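Local coordinates for hypothetical protein APE0754 (Aeropyrum pernix, PDB 1TUA) that is of unknown function but contains KH domains and probably binds RNA, at residues K62-V66 with A79-E84; L89-D93 with K151-E155; K109-I113 with V133-V138; T127-I131 with R146-A150. All blocks are in the same frame, centred on the assembly; numbering follows the deposited sequence.

Contact 1: residues K62-V66 with A79-E84; sequences KAAEV and AFRLLE
Val-66 lays its two methyls into the 3-10 turn at 80-83. With chi1 at 170°, CG1 stands anti to the backbone N and reaches Ala-79 CB and the ring of Phe-80, whose CD1 is 3.9 Å from Val-66 CG1. The other methyl, Val-66 CG2, meets Leu-83 CD2 at 3.7 Å, the two side chains crossing at about a right angle. Leu-83 first points away from the helix, but its branched end comes back to Val-66. Leu-82 adds its CB to Val-66 CG2 and lays CD1 3.6 Å from Glu-65 O.

Lys-62 adds the polar grip. Its chain runs extended past the Leu-82 carbonyl and bends at chi4 (-66°), which carries NZ to two hydrogen bonds, 3.0 Å to Glu-84 O and 3.1 Å to Leu-82 O. Both carbonyls meet the amine at nearly 150°, tilted from their planes. A long cation suits this place, gathering carbonyls where the 3-10 turn unwinds.

Helix 57-72, largely within the first KH sequence range, here meets the connection to strand 87-93, first strand of the second KH unit. Ile-29 of helix 24-33 touches Val-66 and Phe-80, while Leu-82 packs on Leu-89 and Ile-141 of the sheet of strands 87-93, 137-141 and 130-133.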
loop_
_atom_site.group_PDB
_atom_site.type_symbol
_atom_site.label_atom_id
_atom_site.label_comp_id
_atom_site.label_asym_id
_atom_site.label_seq_id
_atom_site.Cartn_x
_atom_site.Cartn_y
_atom_site.Cartn_z
ATOM N N LYS A 62 -4.692 -0.183 11.638
ATOM C CA LYS A 62 -5.185 0.050 10.278
ATOM C C LYS A 62 -5.368 1.541 9.998
ATOM O O LYS A 62 -5.148 1.997 8.881
ATOM C CB LYS A 62 -6.491 -0.711 10.040
ATOM C CG LYS A 62 -6.287 -2.214 9.900
ATOM C CD LYS A 62 -7.582 -2.932 9.535
ATOM C CE LYS A 62 -7.316 -4.387 9.153
ATOM N NZ LYS A 62 -6.528 -4.509 7.890
ATOM N N ALA A 63 -5.776 2.302 11.010
ATOM C CA ALA A 63 -5.934 3.744 10.848
ATOM C C ALA A 63 -4.567 4.319 10.458
ATOM O O ALA A 63 -4.460 5.162 9.559
ATOM C CB ALA A 63 -6.416 4.376 12.160
ATOM N N ALA A 64 -3.521 3.850 11.139
ATOM C CA ALA A 64 -2.159 4.311 10.870
ATOM C C ALA A 64 -1.682 3.853 9.491
ATOM O O ALA A 64 -0.921 4.559 8.825
ATOM C CB ALA A 64 -1.214 3.798 11.948
ATOM N N GLU A 65 -2.127 2.676 9.057
ATOM C CA GLU A 65 -1.722 2.172 7.745
ATOM C C GLU A 65 -2.354 3.009 6.643
ATOM O O GLU A 65 -1.728 3.263 5.620
ATOM C CB GLU A 65 -2.105 0.701 7.582
ATOM C CG GLU A 65 -1.268 -0.228 8.440
ATOM C CD GLU A 65 0.200 -0.219 8.048
ATOM O OE1 GLU A 65 0.564 -0.875 7.051
ATOM O OE2 GLU A 65 0.998 0.457 8.731
ATOM N N VAL A 66 -3.589 3.449 6.851
ATOM C CA VAL A 66 -4.248 4.286 5.853
ATOM C C VAL A 66 -3.445 5.577 5.683
ATOM O O VAL A 66 -3.184 6.018 4.562
ATOM C CB VAL A 66 -5.689 4.630 6.270
ATOM C CG1 VAL A 66 -6.266 5.687 5.338
ATOM C CG2 VAL A 66 -6.541 3.373 6.244
ATOM N N ALA A 79 -6.572 4.149 -0.425
ATOM C CA ALA A 79 -5.956 3.831 0.865
ATOM C C ALA A 79 -6.951 3.243 1.872
ATOM O O ALA A 79 -6.577 2.410 2.694
ATOM C CB ALA A 79 -5.300 5.084 1.453
ATOM N N PHE A 80 -8.210 3.675 1.815
ATOM C CA PHE A 80 -9.233 3.174 2.739
ATOM C C PHE A 80 -9.411 1.661 2.662
ATOM O O PHE A 80 -9.971 1.043 3.569
ATOM C CB PHE A 80 -10.584 3.852 2.483
ATOM C CG PHE A 80 -10.617 5.309 2.852
ATOM C CD1 PHE A 80 -9.882 5.791 3.931
ATOM C CD2 PHE A 80 -11.426 6.199 2.144
ATOM C CE1 PHE A 80 -9.950 7.140 4.308
ATOM C CE2 PHE A 80 -11.502 7.550 2.513
ATOM C CZ PHE A 80 -10.761 8.018 3.600
ATOM N N ARG A 81 -8.932 1.065 1.575
ATOM C CA ARG A 81 -9.027 -0.381 1.408
ATOM C C ARG A 81 -8.307 -1.084 2.554
ATOM O O ARG A 81 -8.646 -2.210 2.914
ATOM C CB ARG A 81 -8.407 -0.795 0.069
ATOM C CG ARG A 81 -8.311 -2.306 -0.143
ATOM C CD ARG A 81 -7.863 -2.628 -1.558
ATOM N NE ARG A 81 -7.623 -4.056 -1.739
ATOM C CZ ARG A 81 -7.434 -4.636 -2.922
ATOM N NH1 ARG A 81 -7.459 -3.906 -4.029
ATOM N NH2 ARG A 81 -7.217 -5.944 -2.994
ATOM N N LEU A 82 -7.317 -0.410 3.128
ATOM C CA LEU A 82 -6.542 -0.968 4.228
ATOM C C LEU A 82 -7.351 -1.140 5.510
ATOM O O LEU A 82 -6.883 -1.771 6.461
ATOM C CB LEU A 82 -5.298 -0.105 4.481
ATOM C CG LEU A 82 -4.220 -0.282 3.396
ATOM C CD1 LEU A 82 -3.211 0.851 3.452
ATOM C CD2 LEU A 82 -3.535 -1.625 3.577
ATOM N N LEU A 83 -8.559 -0.584 5.532
ATOM C CA LEU A 83 -9.432 -0.713 6.692
ATOM C C LEU A 83 -10.158 -2.048 6.613
ATOM O O LEU A 83 -10.750 -2.505 7.587
ATOM C CB LEU A 83 -10.468 0.419 6.728
ATOM C CG LEU A 83 -9.956 1.828 7.039
ATOM C CD1 LEU A 83 -11.141 2.769 7.165
ATOM C CD2 LEU A 83 -9.149 1.822 8.338
ATOM N N GLU A 84 -10.111 -2.667 5.442
ATOM C CA GLU A 84 -10.772 -3.943 5.232
ATOM C C GLU A 84 -10.014 -5.119 5.817
ATOM O O GLU A 84 -8.793 -5.090 5.993
ATOM C CB GLU A 84 -11.000 -4.179 3.742
ATOM C CG GLU A 84 -12.057 -3.284 3.150
ATOM C CD GLU A 84 -12.029 -3.300 1.642
ATOM O OE1 GLU A 84 -11.811 -4.389 1.060
ATOM O OE2 GLU A 84 -12.233 -2.224 1.039
#

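Contact 2: residues L89-D93 with K151-E155; sequences LVVVD and KQAIE
Lys-151 brings its amine to the carbonyl of Val-91, the one flat group that matters here, since no ring takes part and Glu-155 touches Val-92 through its methylene CG. Lys-151 NZ lies 3.2 Å from Val-91 O, but the angle is too poor for a hydrogen bond, and any attraction is probably electrostatic.

The rest is aliphatic. CG of Lys-151 is anti to the backbone N (chi1 177°) and the chain stays extended until chi4 bends it at 75°, so its methylenes pass across the two valines before the amine turns to the strand. Val-90 CG1 crosses that chain at about a right angle, 3.5 Å from Lys-151 CD, while Val-92 CG2 rests 3.6 Å from Lys-151 CG. Val-92 CG1 reaches Ile-154 CG2, at 4.2 Å. With an alanine here, a gap would probably open beside Val-90 CG1 and Val-92 CG2, and the Val-91 carbonyl would lose its nearby positive charge.

Beta-branched residues suit an extended strand, and alternation turns Val-90 and Val-92 to the helix while Val-91 points away, its side chain touching Leu-72 of helix 57-72. Strand 87-93 pairs with 137-141. The C-terminal helix of the KH unit, 144-158, packs on one face of this three-stranded sheet; the axes of 151-155 and 89-93 pass 9.2 Å apart at 12°, with helix 163-188 behind on Ala-153.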
loop_
_atom_site.group_PDB
_atom_site.type_symbol
_atom_site.label_atom_id
_atom_site.label_comp_id
_atom_site.label_asym_id
_atom_site.label_seq_id
_atom_site.Cartn_x
_atom_site.Cartn_y
_atom_site.Cartn_z
ATOM N N LEU A 89 -0.534 -3.488 3.621
ATOM C CA LEU A 89 0.249 -2.570 2.816
ATOM C C LEU A 89 1.680 -3.084 2.727
ATOM O O LEU A 89 2.323 -3.325 3.748
ATOM C CB LEU A 89 0.243 -1.184 3.457
ATOM C CG LEU A 89 1.160 -0.119 2.849
ATOM C CD1 LEU A 89 0.708 0.219 1.433
ATOM C CD2 LEU A 89 1.124 1.124 3.735
ATOM N N VAL A 90 2.162 -3.265 1.503
ATOM C CA VAL A 90 3.526 -3.722 1.270
ATOM C C VAL A 90 4.200 -2.664 0.426
ATOM O O VAL A 90 3.584 -2.110 -0.484
ATOM C CB VAL A 90 3.553 -5.055 0.524
ATOM C CG1 VAL A 90 4.984 -5.390 0.113
ATOM C CG2 VAL A 90 2.985 -6.143 1.418
ATOM N N VAL A 91 5.462 -2.375 0.725
ATOM C CA VAL A 91 6.181 -1.351 -0.020
ATOM C C VAL A 91 7.496 -1.850 -0.585
ATOM O O VAL A 91 8.236 -2.569 0.083
ATOM C CB VAL A 91 6.482 -0.122 0.870
ATOM C CG1 VAL A 91 7.260 0.922 0.077
ATOM C CG2 VAL A 91 5.185 0.472 1.399
ATOM N N VAL A 92 7.769 -1.469 -1.828
ATOM C CA VAL A 92 9.019 -1.818 -2.487
ATOM C C VAL A 92 9.801 -0.514 -2.623
ATOM O O VAL A 92 9.373 0.405 -3.320
ATOM C CB VAL A 92 8.779 -2.413 -3.888
ATOM C CG1 VAL A 92 10.101 -2.604 -4.609
ATOM C CG2 VAL A 92 8.065 -3.748 -3.762
ATOM N N ASP A 93 10.927 -0.418 -1.925
ATOM C CA ASP A 93 11.742 0.788 -2.006
ATOM C C ASP A 93 12.722 0.567 -3.153
ATOM O O ASP A 93 13.666 -0.218 -3.031
ATOM C CB ASP A 93 12.509 1.022 -0.702
ATOM C CG ASP A 93 13.166 2.392 -0.657
ATOM O OD1 ASP A 93 13.864 2.749 -1.629
ATOM O OD2 ASP A 93 12.982 3.115 0.346
ATOM N N LYS A 151 4.527 -7.770 -5.174
ATOM C CA LYS A 151 5.815 -7.247 -4.736
ATOM C C LYS A 151 6.936 -7.917 -5.522
ATOM O O LYS A 151 7.854 -7.258 -6.019
ATOM C CB LYS A 151 5.998 -7.518 -3.242
ATOM C CG LYS A 151 7.340 -7.089 -2.663
ATOM C CD LYS A 151 7.462 -7.554 -1.215
ATOM C CE LYS A 151 8.778 -7.119 -0.582
ATOM N NZ LYS A 151 8.801 -5.665 -0.245
ATOM N N GLN A 152 6.851 -9.238 -5.628
ATOM C CA GLN A 152 7.851 -10.006 -6.348
ATOM C C GLN A 152 7.898 -9.584 -7.821
ATOM O O GLN A 152 8.979 -9.358 -8.371
ATOM C CB GLN A 152 7.535 -11.499 -6.208
ATOM C CG GLN A 152 8.483 -12.419 -6.941
ATOM C CD GLN A 152 8.165 -13.882 -6.696
ATOM O OE1 GLN A 152 6.998 -14.282 -6.658
ATOM N NE2 GLN A 152 9.202 -14.692 -6.542
ATOM N N ALA A 153 6.730 -9.466 -8.456
ATOM C CA ALA A 153 6.670 -9.058 -9.859
ATOM C C ALA A 153 7.311 -7.679 -10.046
ATOM O O ALA A 153 8.065 -7.457 -11.001
ATOM C CB ALA A 153 5.226 -9.039 -10.338
ATOM N N ILE A 154 7.009 -6.754 -9.135
ATOM C CA ILE A 154 7.577 -5.411 -9.196
ATOM C C ILE A 154 9.098 -5.479 -9.048
ATOM O O ILE A 154 9.828 -4.821 -9.785
ATOM C CB ILE A 154 7.018 -4.505 -8.078
ATOM C CG1 ILE A 154 5.513 -4.292 -8.277
ATOM C CG2 ILE A 154 7.764 -3.171 -8.073
ATOM C CD1 ILE A 154 5.165 -3.548 -9.543
ATOM N N GLU A 155 9.576 -6.274 -8.096
ATOM C CA GLU A 155 11.013 -6.406 -7.904
ATOM C C GLU A 155 11.674 -6.982 -9.164
ATOM O O GLU A 155 12.736 -6.510 -9.586
ATOM C CB GLU A 155 11.303 -7.294 -6.693
ATOM C CG GLU A 155 10.854 -6.677 -5.378
ATOM C CD GLU A 155 11.007 -7.622 -4.195
ATOM O OE1 GLU A 155 10.627 -8.809 -4.321
ATOM O OE2 GLU A 155 11.495 -7.175 -3.137
#

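Contact 3: residues K109-I113 with V133-V138; sequences KGRII and VGEYEV
Ile-113 and Val-133 bring the backbones nearest, with CA atoms 7.5 Å apart, where the last turns of helix 102-113 pass the loop that joins two strands, a loop closed by the bond from Gly-134 N to Glu-137 O.

Val-133 meets three side chains of the helix. Its CG2 touches Ile-112 CG2 at 4.0 Å and also lies against Ile-113 CG1, while its CG1 is 4.0 Å from Lys-109 CE. Ile-112 brings CD1 to 4.4 Å from Val-138 CG2, a loose contact. Valine suits 133, its two methyls dividing the contacts, CG2 to the isoleucines and CG1 to Lys-109 and Ile-113.

Lys-109 reaches over the loop. A bend at chi3 (74°) brings its end to two successive carbonyls: NZ donates to Glu-135 O at 3.1 Å, from above the carbonyl plane at a C=O...N angle of 117°, and makes a weak bond to Gly-134 O. A leucine in place of Lys-109 would probably leave the two loop carbonyls without this donor and the loop freer to move. Gly-134 suits its place, since a CB there would be crowded by Glu-137 O.

The topology is that of a type I KH fold, in which this loop would be the variable loop and the turn after helix 102-113 the GXXG loop. Leu-94 touches Lys-109, Ile-112 and Val-138, and helix 144-158 backs Ile-112 through Ile-154 and Leu-157.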
loop_
_atom_site.group_PDB
_atom_site.type_symbol
_atom_site.label_atom_id
_atom_site.label_comp_id
_atom_site.label_asym_id
_atom_site.label_seq_id
_atom_site.Cartn_x
_atom_site.Cartn_y
_atom_site.Cartn_z
ATOM N N LYS A 109 11.406 2.702 -13.375
ATOM C CA LYS A 109 10.022 3.107 -13.167
ATOM C C LYS A 109 9.292 2.982 -14.498
ATOM O O LYS A 109 8.104 2.660 -14.540
ATOM C CB LYS A 109 9.945 4.538 -12.633
ATOM C CG LYS A 109 10.387 4.656 -11.180
ATOM C CD LYS A 109 10.469 6.101 -10.716
ATOM C CE LYS A 109 9.096 6.709 -10.507
ATOM N NZ LYS A 109 9.182 8.162 -10.174
ATOM N N GLY A 110 10.020 3.215 -15.586
ATOM C CA GLY A 110 9.435 3.094 -16.910
ATOM C C GLY A 110 9.026 1.657 -17.192
ATOM O O GLY A 110 7.989 1.417 -17.806
ATOM N N ARG A 111 9.844 0.702 -16.747
ATOM C CA ARG A 111 9.556 -0.725 -16.925
ATOM C C ARG A 111 8.380 -1.153 -16.039
ATOM O O ARG A 111 7.518 -1.917 -16.462
ATOM C CB ARG A 111 10.776 -1.575 -16.555
ATOM C CG ARG A 111 11.975 -1.403 -17.466
ATOM C CD ARG A 111 11.728 -2.016 -18.830
ATOM N NE ARG A 111 11.652 -3.475 -18.772
ATOM C CZ ARG A 111 11.391 -4.245 -19.822
ATOM N NH1 ARG A 111 11.181 -3.687 -21.009
ATOM N NH2 ARG A 111 11.345 -5.564 -19.693
ATOM N N ILE A 112 8.360 -0.663 -14.803
ATOM C CA ILE A 112 7.300 -1.002 -13.858
ATOM C C ILE A 112 5.952 -0.439 -14.289
ATOM O O ILE A 112 4.929 -1.114 -14.179
ATOM C CB ILE A 112 7.652 -0.493 -12.443
ATOM C CG1 ILE A 112 8.850 -1.285 -11.911
ATOM C CG2 ILE A 112 6.449 -0.625 -11.513
ATOM C CD1 ILE A 112 9.435 -0.747 -10.619
ATOM N N ILE A 113 5.954 0.794 -14.785
ATOM C CA ILE A 113 4.723 1.432 -15.241
ATOM C C ILE A 113 4.324 0.886 -16.605
ATOM O O ILE A 113 3.169 0.521 -16.816
ATOM C CB ILE A 113 4.889 2.964 -15.343
ATOM C CG1 ILE A 113 5.171 3.548 -13.960
ATOM C CG2 ILE A 113 3.630 3.592 -15.938
ATOM C CD1 ILE A 113 5.458 5.035 -13.977
ATOM N N VAL A 133 2.957 3.848 -7.926
ATOM C CA VAL A 133 4.370 4.056 -8.199
ATOM C C VAL A 133 4.679 5.505 -7.844
ATOM O O VAL A 133 4.365 6.424 -8.605
ATOM C CB VAL A 133 4.709 3.799 -9.687
ATOM C CG1 VAL A 133 6.195 4.013 -9.926
ATOM C CG2 VAL A 133 4.320 2.386 -10.066
ATOM N N GLY A 134 5.274 5.706 -6.672
ATOM C CA GLY A 134 5.605 7.054 -6.238
ATOM C C GLY A 134 6.971 7.500 -6.718
ATOM O O GLY A 134 7.474 7.001 -7.725
ATOM N N GLU A 135 7.572 8.438 -5.992
ATOM C CA GLU A 135 8.891 8.963 -6.341
ATOM C C GLU A 135 9.924 7.842 -6.468
ATOM O O GLU A 135 10.607 7.726 -7.492
ATOM C CB GLU A 135 9.349 9.978 -5.284
ATOM C CG GLU A 135 10.691 10.636 -5.592
ATOM C CD GLU A 135 11.030 11.780 -4.636
ATOM O OE1 GLU A 135 11.145 11.537 -3.413
ATOM O OE2 GLU A 135 11.181 12.928 -5.114
ATOM N N TYR A 136 10.040 7.021 -5.429
ATOM C CA TYR A 136 10.986 5.912 -5.449
ATOM C C TYR A 136 10.449 4.713 -4.684
ATOM O O TYR A 136 11.142 3.709 -4.524
ATOM C CB TYR A 136 12.334 6.350 -4.866
ATOM C CG TYR A 136 12.255 6.820 -3.437
ATOM C CD1 TYR A 136 12.321 5.914 -2.380
ATOM C CD2 TYR A 136 12.059 8.170 -3.139
ATOM C CE1 TYR A 136 12.190 6.340 -1.058
ATOM C CE2 TYR A 136 11.923 8.606 -1.820
ATOM C CZ TYR A 136 11.987 7.684 -0.785
ATOM O OH TYR A 136 11.825 8.103 0.517
ATOM N N GLU A 137 9.209 4.820 -4.214
ATOM C CA GLU A 137 8.577 3.724 -3.479
ATOM C C GLU A 137 7.340 3.226 -4.213
ATOM O O GLU A 137 6.512 4.030 -4.641
ATOM C CB GLU A 137 8.172 4.191 -2.078
ATOM C CG GLU A 137 9.347 4.435 -1.151
ATOM C CD GLU A 137 9.026 5.421 -0.045
ATOM O OE1 GLU A 137 8.619 6.566 -0.360
ATOM O OE2 GLU A 137 9.190 5.057 1.140
ATOM N N VAL A 138 7.224 1.911 -4.382
ATOM C CA VAL A 138 6.039 1.339 -5.020
ATOM C C VAL A 138 5.228 0.690 -3.905
ATOM O O VAL A 138 5.659 -0.296 -3.304
ATOM C CB VAL A 138 6.386 0.282 -6.059
ATOM C CG1 VAL A 138 5.108 -0.257 -6.684
ATOM C CG2 VAL A 138 7.284 0.888 -7.124
#

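Contact 4: residues T127-I131 with R146-A150; sequences TDTYI and RAMAA
Thr-127 presents its carbonyl to the aliphatic stem of Arg-146, the arginine CD coming to 3.1 Å from Thr-127 O. CB and CG of the arginine lie almost as near, so the extended chain passes alongside the oxygen, which sits at the edge of the guanidinium and near its plane. This is close CH-to-oxygen packing, for no hydrogen bond joins the two segments.

The other van der Waals contacts centre on small residues of the helix. Ala-150 CB faces both threonine hydroxyl oxygens, 3.8 Å from Thr-127 OG1, and the tip of Ile-131, whose CD1 is 4.2 Å away. Thr-127 CG2 rests against Ala-149 CB, and Thr-129 CG2 lies 3.8 Å from Arg-146 O. Alanine suits these positions, its single methyl letting the helix come close to the threonines.

In the KH topology, this is where helix 118-127 ends and turns into strand 130-133, beside helix 144-158, which covers one face of the sheet. Asp-128 makes that turn with positive phi (56°), just after the helix.

Among the polar bonds, Thr-129 OG1 donates to Thr-127 OG1 at 2.8 Å, and Thr-127 OG1 bonds in turn to Ile-123 O, which satisfies a buried hydroxyl. Both hydroxyls take the site between backbone N and carbonyl carbon (chi1 61° in each), which sets them beside one another. Charge is settled outside: the Arg-146 guanidinium forms salt bridges with Asp-143 and with Glu-181 of helix 163-188, whereas Asp-128 OD2 stays 4.8 Å from Arg-146 NE.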
loop_
_atom_site.group_PDB
_atom_site.type_symbol
_atom_site.label_atom_id
_atom_site.label_comp_id
_atom_site.label_asym_id
_atom_site.label_seq_id
_atom_site.Cartn_x
_atom_site.Cartn_y
_atom_site.Cartn_z
ATOM N N THR A 127 -3.120 -9.822 -9.781
ATOM C CA THR A 127 -3.061 -10.049 -8.340
ATOM C C THR A 127 -4.212 -9.439 -7.552
ATOM O O THR A 127 -4.328 -9.669 -6.350
ATOM C CB THR A 127 -1.752 -9.487 -7.753
ATOM O OG1 THR A 127 -1.702 -8.074 -7.981
ATOM C CG2 THR A 127 -0.549 -10.132 -8.412
ATOM N N ASP A 128 -5.057 -8.668 -8.228
ATOM C CA ASP A 128 -6.180 -8.002 -7.578
ATOM C C ASP A 128 -5.673 -7.139 -6.425
ATOM O O ASP A 128 -6.135 -7.260 -5.291
ATOM C CB ASP A 128 -7.198 -9.025 -7.066
ATOM C CG ASP A 128 -8.457 -8.372 -6.528
ATOM O OD1 ASP A 128 -8.901 -7.362 -7.118
ATOM O OD2 ASP A 128 -9.008 -8.872 -5.523
ATOM N N THR A 129 -4.707 -6.279 -6.732
ATOM C CA THR A 129 -4.128 -5.358 -5.754
ATOM C C THR A 129 -4.137 -3.933 -6.320
ATOM O O THR A 129 -4.354 -3.732 -7.518
ATOM C CB THR A 129 -2.655 -5.695 -5.458
ATOM O OG1 THR A 129 -1.899 -5.578 -6.673
ATOM C CG2 THR A 129 -2.514 -7.105 -4.906
ATOM N N TYR A 130 -3.925 -2.949 -5.448
ATOM C CA TYR A 130 -3.821 -1.559 -5.877
ATOM C C TYR A 130 -2.321 -1.302 -5.803
ATOM O O TYR A 130 -1.683 -1.662 -4.819
ATOM C CB TYR A 130 -4.516 -0.589 -4.914
ATOM C CG TYR A 130 -6.030 -0.605 -4.925
ATOM C CD1 TYR A 130 -6.745 -1.137 -6.001
ATOM C CD2 TYR A 130 -6.748 -0.055 -3.866
ATOM C CE1 TYR A 130 -8.139 -1.116 -6.016
ATOM C CE2 TYR A 130 -8.135 -0.028 -3.875
ATOM C CZ TYR A 130 -8.824 -0.558 -4.949
ATOM O OH TYR A 130 -10.202 -0.517 -4.957
ATOM N N ILE A 131 -1.760 -0.698 -6.840
ATOM C CA ILE A 131 -0.330 -0.415 -6.863
ATOM C C ILE A 131 -0.080 1.052 -7.204
ATOM O O ILE A 131 -0.617 1.571 -8.184
ATOM C CB ILE A 131 0.403 -1.315 -7.908
ATOM C CG1 ILE A 131 0.278 -2.788 -7.505
ATOM C CG2 ILE A 131 1.874 -0.919 -8.016
ATOM C CD1 ILE A 131 0.849 -3.779 -8.518
ATOM N N ARG A 146 -1.452 -12.150 -2.265
ATOM C CA ARG A 146 -1.542 -11.366 -3.490
ATOM C C ARG A 146 -0.595 -10.164 -3.455
ATOM O O ARG A 146 0.059 -9.855 -4.453
ATOM C CB ARG A 146 -2.986 -10.914 -3.721
ATOM C CG ARG A 146 -3.906 -12.071 -4.088
ATOM C CD ARG A 146 -5.354 -11.635 -4.216
ATOM N NE ARG A 146 -6.167 -12.704 -4.795
ATOM C CZ ARG A 146 -6.406 -13.869 -4.202
ATOM N NH1 ARG A 146 -5.903 -14.124 -3.001
ATOM N NH2 ARG A 146 -7.132 -14.790 -4.822
ATOM N N ALA A 147 -0.510 -9.492 -2.310
ATOM C CA ALA A 147 0.395 -8.350 -2.184
ATOM C C ALA A 147 1.851 -8.821 -2.331
ATOM O O ALA A 147 2.675 -8.144 -2.951
ATOM C CB ALA A 147 0.192 -7.657 -0.834
ATOM N N MET A 148 2.169 -9.982 -1.762
ATOM C CA MET A 148 3.526 -10.501 -1.863
ATOM C C MET A 148 3.828 -10.940 -3.300
ATOM O O MET A 148 4.967 -10.817 -3.764
ATOM C CB MET A 148 3.741 -11.661 -0.879
ATOM C CG MET A 148 3.781 -11.229 0.603
ATOM S SD MET A 148 4.930 -9.840 0.953
ATOM C CE MET A 148 6.487 -10.633 0.660
ATOM N N ALA A 149 2.811 -11.431 -4.010
ATOM C CA ALA A 149 2.997 -11.843 -5.405
ATOM C C ALA A 149 3.314 -10.606 -6.247
ATOM O O ALA A 149 4.233 -10.615 -7.070
ATOM C CB ALA A 149 1.736 -12.524 -5.924
ATOM N N ALA A 150 2.551 -9.537 -6.032
ATOM C CA ALA A 150 2.750 -8.285 -6.753
ATOM C C ALA A 150 4.132 -7.695 -6.442
ATOM O O ALA A 150 4.820 -7.179 -7.324
ATOM C CB ALA A 150 1.657 -7.288 -6.367
#

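How the contacts relate
Contacts 2, 3 and 4 belong to one KH fold built on the sheet of strands 87-93, 137-141 and 130-133. Contacts 2 and 4 take successive turns of helix 144-158, their centres about 9 Å apart, and Val-90 CG2 touches Ala-147 CB at 3.9 Å. Contact 3 joins contact 2 through the strand bond from Val-92 N to Val-138 O (2.8 Å), and contact 4 where Val-138 CG1 meets Ile-131 CG2 at 3.6 Å. Contact 1 comes earlier in the chain, yet it reaches this fold: Arg-81 NH2 lies 2.9 Å from Asp-128 O of contact 4, and Glu-65 OE1 is 3.6 Å from Leu-89 CB of contact 2. Contacts 1 and 3 do not touch.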